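Local atomic coordinates of Non-reducing end beta-L-arabinofuranosidase (PDB entry 5MQO), a protein that probably acts as a glycoside hydrolase of family GH127, an aceric acidase taking part in the breakdown of complex plant pectin by gut bacteria. Residues Y404-L407 with V408-L412; F456-P459 with P460-R464. One frame throughout, in Å; residues are numbered along the deposited sequence.

Interaction 1. Residues Y404-L407 with V408-L412; sequences YAEL and VETCL
Thr410 leans back over the preceding helical turn to grip Glu406, four residues earlier. Its CB rests 3.5 Å from Glu406 O. From there OG1, turned to the side of its own backbone N and opposite the carbonyl carbon (chi1 -53°), donates to the same Glu406 O at 2.8 Å, from above the carbonyl plane. The backbone bond Thr410 N to Glu406 O is 2.9 Å long, with an N-H...O angle of 178°, so one acceptor serves two donors. A short beta-branched alcohol suits the site because its hydroxyl can fold onto the helix and be satisfied there, although the residue is buried. Beyond OG1, the OE2 of Glu406 passes at 3.9 Å without a bond.

Glu406 and Glu409, three residues apart, bring two acids close together, with Glu406 OE2 and Glu409 OE1 4.5 Å apart. Acids suit this place because it faces an arginine: Arg534 joins both carboxylates through salt bridges, which probably offsets their mutual repulsion. On another side of the helix, Cys411 places both CB and SG 3.3 Å from Leu407 O, the acceptor of its own backbone N-H.

This part of helix 402-416 is buried among its neighbours. Arg534, from strand 529-535, meets its acidic face, while Leu407 packs on Trp327 and Val331 of helix 317-333 and on Asn392 of helix 382-399.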
loop_
_atom_site.group_PDB
_atom_site.type_symbol
_atom_site.label_atom_id
_atom_site.label_comp_id
_atom_site.label_asym_id
_atom_site.label_seq_id
_atom_site.Cartn_x
_atom_site.Cartn_y
_atom_site.Cartn_z
ATOM N N TYR A 404 -9.669 4.889 7.130
ATOM C CA TYR A 404 -8.870 4.840 5.917
ATOM C C TYR A 404 -7.390 4.662 6.241
ATOM O O TYR A 404 -6.681 3.974 5.515
ATOM C CB TYR A 404 -9.098 6.089 5.059
ATOM C CG TYR A 404 -10.526 6.235 4.565
ATOM C CD1 TYR A 404 -11.082 5.289 3.681
ATOM C CD2 TYR A 404 -11.328 7.291 4.989
ATOM C CE1 TYR A 404 -12.382 5.416 3.230
ATOM C CE2 TYR A 404 -12.623 7.410 4.552
ATOM C CZ TYR A 404 -13.140 6.477 3.672
ATOM O OH TYR A 404 -14.427 6.603 3.234
ATOM N N ALA A 405 -6.924 5.259 7.335
ATOM C CA ALA A 405 -5.557 5.010 7.808
ATOM C C ALA A 405 -5.244 3.532 8.152
ATOM O O ALA A 405 -4.113 3.072 7.912
ATOM C CB ALA A 405 -5.213 5.915 8.985
ATOM N N GLU A 406 -6.221 2.814 8.703
ATOM C CA GLU A 406 -6.088 1.381 8.989
ATOM C C GLU A 406 -5.713 0.582 7.736
ATOM O O GLU A 406 -4.784 -0.246 7.753
ATOM C CB GLU A 406 -7.408 0.847 9.560
ATOM C CG GLU A 406 -7.388 -0.574 10.108
ATOM C CD GLU A 406 -6.390 -0.799 11.221
ATOM O OE1 GLU A 406 -6.234 0.080 12.096
ATOM O OE2 GLU A 406 -5.748 -1.867 11.227
ATOM N N LEU A 407 -6.406 0.874 6.642
ATOM C CA LEU A 407 -6.163 0.216 5.358
ATOM C C LEU A 407 -4.829 0.534 4.736
ATOM O O LEU A 407 -4.208 -0.350 4.127
ATOM C CB LEU A 407 -7.320 0.506 4.391
ATOM C CG LEU A 407 -8.420 -0.485 4.833
ATOM C CD1 LEU A 407 -9.777 0.130 4.840
ATOM C CD2 LEU A 407 -8.396 -1.742 3.978
ATOM N N VAL A 408 -4.387 1.782 4.885
ATOM C CA VAL A 408 -3.037 2.147 4.473
ATOM C C VAL A 408 -2.039 1.239 5.192
ATOM O O VAL A 408 -1.142 0.710 4.550
ATOM C CB VAL A 408 -2.734 3.653 4.732
ATOM C CG1 VAL A 408 -1.258 3.970 4.550
ATOM C CG2 VAL A 408 -3.539 4.529 3.786
ATOM N N GLU A 409 -2.205 1.037 6.505
ATOM C CA GLU A 409 -1.241 0.224 7.288
ATOM C C GLU A 409 -1.303 -1.259 6.903
ATOM O O GLU A 409 -0.257 -1.879 6.615
ATOM C CB GLU A 409 -1.449 0.352 8.808
ATOM C CG GLU A 409 -0.270 -0.124 9.671
ATOM C CD GLU A 409 -0.491 0.090 11.171
ATOM O OE1 GLU A 409 -1.486 -0.471 11.693
ATOM O OE2 GLU A 409 0.272 0.864 11.816
ATOM N N THR A 410 -2.517 -1.810 6.907
ATOM C CA THR A 410 -2.748 -3.209 6.520
ATOM C C THR A 410 -2.084 -3.520 5.187
ATOM O O THR A 410 -1.312 -4.478 5.092
ATOM C CB THR A 410 -4.253 -3.474 6.403
ATOM O OG1 THR A 410 -4.862 -3.061 7.634
ATOM C CG2 THR A 410 -4.586 -4.963 6.097
ATOM N N CYS A 411 -2.324 -2.664 4.197
ATOM C CA CYS A 411 -1.741 -2.840 2.870
ATOM C C CYS A 411 -0.214 -2.791 2.898
ATOM O O CYS A 411 0.470 -3.689 2.358
ATOM C CB CYS A 411 -2.317 -1.819 1.882
ATOM S SG CYS A 411 -4.041 -2.147 1.415
ATOM N N LEU A 412 0.314 -1.772 3.569
ATOM C CA LEU A 412 1.760 -1.568 3.616
ATOM C C LEU A 412 2.548 -2.757 4.169
ATOM O O LEU A 412 3.488 -3.181 3.500
ATOM C CB LEU A 412 2.129 -0.278 4.376
ATOM C CG LEU A 412 3.617 0.130 4.430
ATOM C CD1 LEU A 412 4.287 0.329 3.076
ATOM C CD2 LEU A 412 3.759 1.403 5.257
#

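Interaction 2. Residues F456-P459 with P460-R464; sequences FCCP and PNTLR
Pro459 and Pro460 lie side by side at the start of helix 458-466, their rings pointing the same way, with Pro459 CB 3.3 Å from Pro460 CD. Prolines fit here because the amides of a first helical turn need no partner earlier in the helix, so the missing N-H costs the helix no internal bond, while the rigid rings hold the backbone in helical shape.

Packing is equally close around Cys458 O. Thr462 N reaches it at 2.7 Å. Thr462 OG1, set beside its own backbone N by a chi1 of -62°, adds a longer bond of 3.3 Å to Cys458 O from well above the carbonyl plane. The next bond of the helix, Leu463 N to Pro459 O, is 2.8 Å long. A valine in place of Thr462 would remove the hydroxyl and is likely to leave Cys458 O held by the backbone N-H of that residue without the second bond. Asn461 is buried on this packed side too, its ND2 bonded to Tyr302.

The outer side is looser. Cys457 is exposed, Phe456 is partly so, with Pro459 CG at the edge of its ring, and Arg464, partly exposed, makes a weak bond from NH1 to Asn461 OD1, while its NH2 pairs with Glu108.

Cys458 SG is joined to Cys383 in a disulfide. A covalent link to helix 382-399, stiff proline rings and a carbonyl oxygen that accepts two hydrogen bonds all act on the helix start, which is consistent with a beginning firmly fixed to its neighbour.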
loop_
_atom_site.group_PDB
_atom_site.type_symbol
_atom_site.label_atom_id
_atom_site.label_comp_id
_atom_site.label_asym_id
_atom_site.label_seq_id
_atom_site.Cartn_x
_atom_site.Cartn_y
_atom_site.Cartn_z
ATOM N N PHE A 456 8.436 -7.553 -15.630
ATOM C CA PHE A 456 7.354 -6.925 -14.863
ATOM C C PHE A 456 7.641 -5.412 -14.769
ATOM O O PHE A 456 8.798 -5.001 -14.618
ATOM C CB PHE A 456 7.192 -7.542 -13.449
ATOM C CG PHE A 456 7.786 -8.930 -13.279
ATOM C CD1 PHE A 456 7.535 -9.948 -14.208
ATOM C CD2 PHE A 456 8.593 -9.226 -12.163
ATOM C CE1 PHE A 456 8.088 -11.217 -14.038
ATOM C CE2 PHE A 456 9.139 -10.497 -11.991
ATOM C CZ PHE A 456 8.890 -11.491 -12.933
ATOM N N CYS A 457 6.596 -4.587 -14.871
ATOM C CA CYS A 457 6.716 -3.136 -14.610
ATOM C C CYS A 457 6.419 -2.789 -13.140
ATOM O O CYS A 457 6.535 -1.627 -12.741
ATOM C CB CYS A 457 5.790 -2.336 -15.543
ATOM S SG CYS A 457 4.024 -2.386 -15.131
ATOM N N CYS A 458 6.045 -3.794 -12.346
ATOM C CA CYS A 458 5.651 -3.595 -10.953
ATOM C C CYS A 458 6.814 -3.397 -9.921
ATOM O O CYS A 458 6.674 -2.543 -9.029
ATOM C CB CYS A 458 4.697 -4.732 -10.522
ATOM S SG CYS A 458 3.533 -4.362 -9.170
ATOM N N PRO A 459 7.954 -4.150 -10.029
ATOM C CA PRO A 459 9.014 -4.013 -9.007
ATOM C C PRO A 459 9.537 -2.578 -8.806
ATOM O O PRO A 459 9.710 -2.162 -7.661
ATOM C CB PRO A 459 10.120 -4.980 -9.476
ATOM C CG PRO A 459 9.426 -5.942 -10.350
ATOM C CD PRO A 459 8.322 -5.171 -11.020
ATOM N N PRO A 460 9.739 -1.817 -9.892
ATOM C CA PRO A 460 10.049 -0.407 -9.691
ATOM C C PRO A 460 9.017 0.357 -8.854
ATOM O O PRO A 460 9.386 1.131 -7.976
ATOM C CB PRO A 460 10.113 0.131 -11.115
ATOM C CG PRO A 460 10.577 -1.036 -11.915
ATOM C CD PRO A 460 9.861 -2.197 -11.310
ATOM N N ASN A 461 7.741 0.116 -9.112
ATOM C CA ASN A 461 6.694 0.738 -8.323
ATOM C C ASN A 461 6.763 0.201 -6.887
ATOM O O ASN A 461 6.613 0.971 -5.913
ATOM C CB ASN A 461 5.307 0.530 -8.986
ATOM C CG ASN A 461 4.176 1.252 -8.252
ATOM O OD1 ASN A 461 4.415 2.117 -7.420
ATOM N ND2 ASN A 461 2.940 0.878 -8.542
ATOM N N THR A 462 7.015 -1.096 -6.730
ATOM C CA THR A 462 7.116 -1.654 -5.383
ATOM C C THR A 462 8.224 -0.961 -4.590
ATOM O O THR A 462 7.977 -0.487 -3.487
ATOM C CB THR A 462 7.307 -3.171 -5.429
ATOM O OG1 THR A 462 6.149 -3.731 -6.042
ATOM C CG2 THR A 462 7.458 -3.761 -4.062
ATOM N N LEU A 463 9.420 -0.878 -5.175
ATOM C CA LEU A 463 10.592 -0.314 -4.507
ATOM C C LEU A 463 10.440 1.190 -4.211
ATOM O O LEU A 463 10.697 1.635 -3.101
ATOM C CB LEU A 463 11.871 -0.584 -5.321
ATOM C CG LEU A 463 13.205 -0.070 -4.723
ATOM C CD1 LEU A 463 13.425 -0.525 -3.289
ATOM C CD2 LEU A 463 14.406 -0.465 -5.580
ATOM N N ARG A 464 10.004 1.974 -5.172
ATOM C CA ARG A 464 9.792 3.384 -4.881
ATOM C C ARG A 464 8.722 3.597 -3.811
ATOM O O ARG A 464 8.819 4.531 -3.024
ATOM C CB ARG A 464 9.476 4.181 -6.148
ATOM C CG ARG A 464 8.073 4.029 -6.675
ATOM C CD ARG A 464 7.089 5.068 -6.128
ATOM N NE ARG A 464 6.619 5.928 -7.202
ATOM C CZ ARG A 464 5.802 5.546 -8.189
ATOM N NH1 ARG A 464 5.313 4.316 -8.253
ATOM N NH2 ARG A 464 5.465 6.416 -9.136
#

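Overall arrangement
Interactions 1 and 2 follow one another along the chain within the catalytic domain, a GH127 module whose helices are consistent with an (alpha/alpha)6 barrel. Their centres are 19 Å apart and their nearest atoms about 8 Å, so they do not touch. Helix 382-399 bridges them: Cys383, near its start, is bonded to interaction 2, whereas Asn388, Asn392 and Met395 further along pack against interaction 1. Both contacts use a threonine that adds its hydroxyl to a backbone bond four residues back. Their outer partners differ: residues 404-412 face Arg534 of a beta strand, and residues 456-464 face helices 50-69 and 102-117.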